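Local structure of epidermin biosynthesis protein EpiD (Staphylococcus aureus, 3QJG) at residues 6-11 with 30-35; 114-119 with 164-169. The protein probably catalyses the FMN-dependent oxidative decarboxylation of the C-terminal cysteine of the precursor peptide during biosynthesis of the lantibiotic epidermin. All coordinates share one frame; numbering follows the deposited sequence.

Interaction 1 (6-11 with 30-35); sequences ENVLIC and SKFDEV
Phe32 lays its ring against Val8. The CB of Val8 stands 3.9 Å from the Phe32 ring centroid, almost on the ring normal, a CH-pi contact over the face, and Val8 CG1 reaches Phe32 CD2 at 3.7 Å. Lys31 CG covers the opposite face near the rim, and Ile175 and Lys79 also touch Phe32. With CG anti to the carbonyl carbon (chi1 -70°), the ring turns back over the first segment. Glu6 meets it obliquely: its OE1 lies 3.3 Å from Phe32 CE1, the carboxylate inclined by only 13° to the ring. Asp33 takes part through its backbone, its N-H reaching Glu6 O at 2.8 Å by a rather bent bond. These meetings precede the regular pairing of strands 7-12 and 34-39, parallel neighbours in the mixed sheet that form, with helix 21-28, a beta-alpha-beta unit of a Rossmann-like flavoprotein fold. At Glu34 a side chain stands in for backbone: the Glu34 N-H donates to Asn7 OD1 at 3.2 Å, approaching 25° out of the amide carbonyl plane. Asn7 ND2 is used as well, by Lys76 O, so both ends of the amide are gripped and its rotation is fixed. The Glu34 carboxylate stacks roughly parallel to this amide, and its OE1 is held by a salt bridge to Lys76 and a hydrogen bond from Asn36. Glu34 O in turn accepts the N-H of Val8 at 3.2 Å in a much straighter bond. Val35 pairs with Val8 on the face of the sheet covered by helix 21-28: Val35 CG2 lies 3.8 Å from Val8 CG1, while its other branch, CG1, meets the end of Ile10 at CD1, 3.5 Å away. Leu28 of helix 21-28 covers both Val35 and Ile10, with Ile21 and Ile25 closing further over Ile10.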
# COMPACT_ATOMS: atom_id res chain seq x y z
N GLU A 6 42.96 3.31 14.89
CA GLU A 6 42.35 4.20 13.90
C GLU A 6 41.04 3.57 13.29
O GLU A 6 40.93 2.35 13.19
CB GLU A 6 43.34 4.46 12.75
CG GLU A 6 44.62 5.28 13.05
CD GLU A 6 45.09 6.10 11.82
OE1 GLU A 6 45.03 5.60 10.66
OE2 GLU A 6 45.49 7.28 12.01
N ASN A 7 40.11 4.43 12.83
CA ASN A 7 38.93 4.00 12.08
C ASN A 7 38.93 4.54 10.69
O ASN A 7 39.29 5.72 10.46
CB ASN A 7 37.68 4.50 12.74
CG ASN A 7 37.54 4.03 14.17
OD1 ASN A 7 37.92 2.90 14.53
ND2 ASN A 7 36.97 4.88 14.99
N VAL A 8 38.48 3.72 9.74
CA VAL A 8 38.39 4.22 8.35
C VAL A 8 36.94 4.11 7.93
O VAL A 8 36.24 3.22 8.40
CB VAL A 8 39.26 3.42 7.38
CG1 VAL A 8 38.88 1.92 7.44
CG2 VAL A 8 39.13 4.00 5.95
N LEU A 9 36.48 5.03 7.11
CA LEU A 9 35.15 4.96 6.58
C LEU A 9 35.31 4.77 5.10
O LEU A 9 36.07 5.53 4.46
CB LEU A 9 34.36 6.24 6.90
CG LEU A 9 32.97 6.43 6.27
CD1 LEU A 9 31.97 5.31 6.71
CD2 LEU A 9 32.45 7.85 6.61
N ILE A 10 34.60 3.77 4.54
CA ILE A 10 34.56 3.60 3.09
C ILE A 10 33.29 4.20 2.56
O ILE A 10 32.22 3.84 2.99
CB ILE A 10 34.60 2.12 2.67
CG1 ILE A 10 35.85 1.43 3.20
CG2 ILE A 10 34.53 1.99 1.14
CD1 ILE A 10 35.67 -0.10 3.36
N CYS A 11 33.42 5.10 1.60
CA CYS A 11 32.29 5.68 0.92
C CYS A 11 32.10 4.99 -0.44
O CYS A 11 32.96 5.09 -1.27
CB CYS A 11 32.51 7.19 0.78
SG CYS A 11 32.75 8.00 2.42
N SER A 30 42.77 -5.52 8.86
CA SER A 30 44.12 -5.78 9.38
C SER A 30 44.87 -4.50 9.81
O SER A 30 45.73 -4.59 10.67
CB SER A 30 44.96 -6.53 8.35
OG SER A 30 45.20 -5.68 7.22
N LYS A 31 44.54 -3.33 9.23
CA LYS A 31 45.16 -2.06 9.60
C LYS A 31 44.33 -1.20 10.55
O LYS A 31 44.88 -0.41 11.30
CB LYS A 31 45.43 -1.23 8.38
CG LYS A 31 46.48 -0.18 8.59
CD LYS A 31 46.42 0.88 7.48
CE LYS A 31 47.75 1.57 7.28
NZ LYS A 31 47.64 2.52 6.13
N PHE A 32 43.01 -1.33 10.50
CA PHE A 32 42.13 -0.39 11.20
C PHE A 32 41.24 -1.08 12.20
O PHE A 32 40.83 -2.21 11.99
CB PHE A 32 41.28 0.34 10.18
CG PHE A 32 42.04 1.30 9.33
CD1 PHE A 32 42.38 2.55 9.82
CD2 PHE A 32 42.40 0.96 8.04
CE1 PHE A 32 43.08 3.47 9.00
CE2 PHE A 32 43.09 1.86 7.21
CZ PHE A 32 43.44 3.11 7.70
N ASP A 33 40.93 -0.43 13.31
CA ASP A 33 40.04 -1.01 14.31
C ASP A 33 38.64 -1.22 13.72
O ASP A 33 38.22 -2.33 13.51
CB ASP A 33 39.95 -0.14 15.57
CG ASP A 33 39.32 -0.87 16.74
OD1 ASP A 33 39.03 -2.08 16.59
OD2 ASP A 33 39.11 -0.26 17.81
N GLU A 34 37.93 -0.14 13.46
CA GLU A 34 36.61 -0.25 12.83
C GLU A 34 36.78 0.05 11.37
O GLU A 34 37.52 0.97 11.01
CB GLU A 34 35.60 0.75 13.39
CG GLU A 34 35.00 0.40 14.75
CD GLU A 34 33.98 1.47 15.19
OE1 GLU A 34 33.59 2.36 14.39
OE2 GLU A 34 33.53 1.40 16.34
N VAL A 35 36.09 -0.72 10.53
CA VAL A 35 35.96 -0.34 9.12
C VAL A 35 34.46 -0.21 8.91
O VAL A 35 33.73 -1.19 9.08
CB VAL A 35 36.51 -1.41 8.15
CG1 VAL A 35 36.19 -1.01 6.70
CG2 VAL A 35 38.04 -1.62 8.36
O HOH W 1 44.78 0.85 13.39

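Interaction 2 (114-119 with 164-169); sequences SIFPNM and VAPEPY. With FMN (flavin mononucleotide), chain M.
Asn118 joins the two segments and the flavin through one side-chain amide. Its OD1 accepts the backbone N-H of Ala165 at 2.8 Å, the donor lying 18° out of the carbonyl plane, while its ND2 donates to FMN O4 at 3.1 Å. CG is anti to the backbone N (chi1 -164°) and so lies beside the carbonyl carbon, and the amide and the main-chain carbonyl both reach the flavin: FMN N3 donates to Asn118 O at 2.7 Å in a nearly straight bond. The pyrimidine edge of the isoalloxazine is thus read by a paired acceptor and donor from one residue. Asn17 ND2 also bonds to Asn118 OD1, so two donors hold that oxygen and set which end of the amide faces O4. Next to it, a water bridges Pro117 O at 2.7 Å and Val164 O at 2.9 Å, satisfying both carbonyls where the two segments run close. Farther out, Phe116 CD1 packs on Pro166 CD at 3.6 Å, ring and proline side chain crossing at about a right angle, and Tyr144 touches both residues. Tyr24 of helix 21-28 contacts Ala165 and bonds to Pro166 O. Pro117, Asn118 and Met119 open the PxMNxxMW signature, characteristic of the flavin site in the family of homo-oligomeric flavin-containing cysteine decarboxylases.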
# COMPACT_ATOMS: atom_id res chain seq x y z
N SER A 114 40.56 10.55 0.88
CA SER A 114 41.28 9.90 -0.22
C SER A 114 40.23 9.42 -1.19
O SER A 114 39.29 8.77 -0.77
CB SER A 114 42.06 8.67 0.25
OG SER A 114 43.15 9.02 1.06
N ILE A 115 40.45 9.70 -2.47
CA ILE A 115 39.54 9.34 -3.55
C ILE A 115 40.24 8.33 -4.47
O ILE A 115 41.39 8.54 -4.86
CB ILE A 115 39.10 10.61 -4.32
CG1 ILE A 115 38.29 11.53 -3.38
CG2 ILE A 115 38.27 10.22 -5.53
CD1 ILE A 115 37.94 12.94 -3.94
N PHE A 116 39.57 7.20 -4.74
CA PHE A 116 39.97 6.17 -5.68
C PHE A 116 39.02 6.17 -6.87
O PHE A 116 38.01 5.49 -6.86
CB PHE A 116 39.96 4.83 -4.99
CG PHE A 116 40.91 4.74 -3.86
CD1 PHE A 116 42.20 4.26 -4.05
CD2 PHE A 116 40.54 5.14 -2.59
CE1 PHE A 116 43.08 4.18 -2.98
CE2 PHE A 116 41.41 5.01 -1.48
CZ PHE A 116 42.68 4.54 -1.68
N PRO A 117 39.32 6.99 -7.89
CA PRO A 117 38.46 7.17 -9.02
C PRO A 117 38.20 5.90 -9.81
O PRO A 117 39.08 5.00 -9.94
CB PRO A 117 39.22 8.15 -9.92
CG PRO A 117 40.37 8.68 -9.15
CD PRO A 117 40.55 7.82 -7.93
N ASN A 118 36.99 5.82 -10.39
CA ASN A 118 36.53 4.61 -11.05
C ASN A 118 35.47 4.95 -12.07
O ASN A 118 34.36 5.32 -11.72
CB ASN A 118 36.00 3.64 -9.99
CG ASN A 118 35.84 2.21 -10.53
OD1 ASN A 118 36.67 1.34 -10.23
ND2 ASN A 118 34.76 1.95 -11.30
N MET A 119 35.83 4.93 -13.35
CA MET A 119 34.91 5.45 -14.33
C MET A 119 35.43 5.25 -15.73
O MET A 119 36.63 5.07 -15.93
CB MET A 119 34.69 6.92 -14.06
CG MET A 119 35.96 7.77 -14.27
SD MET A 119 35.75 9.49 -13.80
CE MET A 119 35.84 9.34 -12.05
N VAL A 164 40.26 2.60 -12.80
CA VAL A 164 39.66 1.62 -11.90
C VAL A 164 40.21 1.67 -10.46
O VAL A 164 41.33 2.12 -10.23
CB VAL A 164 39.90 0.21 -12.52
CG1 VAL A 164 39.53 -0.84 -11.55
CG2 VAL A 164 39.10 0.07 -13.82
N ALA A 165 39.40 1.28 -9.48
CA ALA A 165 39.87 1.17 -8.08
C ALA A 165 40.98 0.12 -8.02
O ALA A 165 40.93 -0.87 -8.71
CB ALA A 165 38.69 0.82 -7.11
N PRO A 166 42.00 0.34 -7.18
CA PRO A 166 43.11 -0.57 -7.19
C PRO A 166 42.88 -1.72 -6.25
O PRO A 166 41.90 -1.74 -5.49
CB PRO A 166 44.26 0.30 -6.69
CG PRO A 166 43.58 1.32 -5.79
CD PRO A 166 42.29 1.58 -6.43
N GLU A 167 43.79 -2.67 -6.29
CA GLU A 167 43.64 -3.81 -5.42
C GLU A 167 43.77 -3.38 -3.95
O GLU A 167 44.42 -2.35 -3.63
CB GLU A 167 44.57 -4.96 -5.80
CG GLU A 167 44.06 -5.73 -7.03
CD GLU A 167 42.53 -5.78 -7.15
OE1 GLU A 167 41.85 -6.37 -6.26
OE2 GLU A 167 42.00 -5.24 -8.16
N PRO A 168 43.06 -4.11 -3.05
CA PRO A 168 43.04 -3.76 -1.64
C PRO A 168 44.38 -3.43 -0.98
O PRO A 168 44.46 -2.45 -0.20
CB PRO A 168 42.40 -4.98 -0.98
CG PRO A 168 41.51 -5.53 -1.99
CD PRO A 168 42.14 -5.23 -3.32
N TYR A 169 45.44 -4.16 -1.31
CA TYR A 169 46.75 -3.81 -0.73
C TYR A 169 47.24 -2.40 -1.13
O TYR A 169 47.92 -1.74 -0.35
CB TYR A 169 47.82 -4.90 -1.00
CG TYR A 169 48.50 -4.85 -2.36
CD1 TYR A 169 49.68 -4.14 -2.55
CD2 TYR A 169 47.98 -5.56 -3.44
CE1 TYR A 169 50.31 -4.11 -3.81
CE2 TYR A 169 48.60 -5.54 -4.70
CZ TYR A 169 49.77 -4.81 -4.88
OH TYR A 169 50.39 -4.80 -6.12
N1 FMN M . 29.65 6.12 -12.90
C2 FMN M . 30.98 6.29 -12.61
O2 FMN M . 31.42 7.42 -12.47
N3 FMN M . 31.81 5.22 -12.52
C4 FMN M . 31.34 3.95 -12.71
O4 FMN M . 32.15 3.06 -12.63
C4A FMN M . 30.00 3.74 -13.02
N5 FMN M . 29.48 2.48 -13.22
C5A FMN M . 28.15 2.32 -13.45
C6 FMN M . 27.63 1.06 -13.70
C7 FMN M . 26.28 0.90 -13.94
C7M FMN M . 25.67 -0.45 -14.18
C8 FMN M . 25.46 2.03 -13.97
C8M FMN M . 23.98 1.93 -14.29
C9 FMN M . 25.97 3.29 -13.78
C9A FMN M . 27.32 3.46 -13.52
N10 FMN M . 27.84 4.74 -13.35
C10 FMN M . 29.16 4.86 -13.10
C1' FMN M . 27.02 6.00 -13.40
C2' FMN M . 26.75 6.53 -11.99
O2' FMN M . 26.21 5.48 -11.17
C3' FMN M . 25.87 7.71 -12.15
O3' FMN M . 26.55 8.79 -12.85
C4' FMN M . 25.35 8.20 -10.80
O4' FMN M . 24.63 9.41 -10.95
C5' FMN M . 26.44 8.53 -9.83
O5' FMN M . 25.80 8.74 -8.59
P FMN M . 26.64 8.75 -7.21
O1P FMN M . 25.82 9.51 -6.22
O2P FMN M . 27.96 9.41 -7.46
O3P FMN M . 26.81 7.46 -6.53
O HOH W 2 41.23 4.39 -8.40

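Interaction 1 is complete along the chain before interaction 2 begins, and their centres lie 16 Å apart, with nearest atoms about 7 Å apart and not touching. Both reach one mixed sheet: strand 7-12 pairs in parallel with 34-39 on one side and 79-85 on the other, and 79-85 pairs in turn, also in parallel, with 113-120. Helix 21-28 serves both, packing on Ile10 and Val35 of 6-11 with 30-35 and on Ala165 and Pro168 of 114-119 with 164-169. Interaction 1 joins the starts of two strands whose far ends lead to Gly14 and Ser40, which hydrogen-bond FMN, whereas interaction 2 sets the chain leading to helix 168-174 against Asn118, which binds the flavin; Cys98 of a second subunit completes the site.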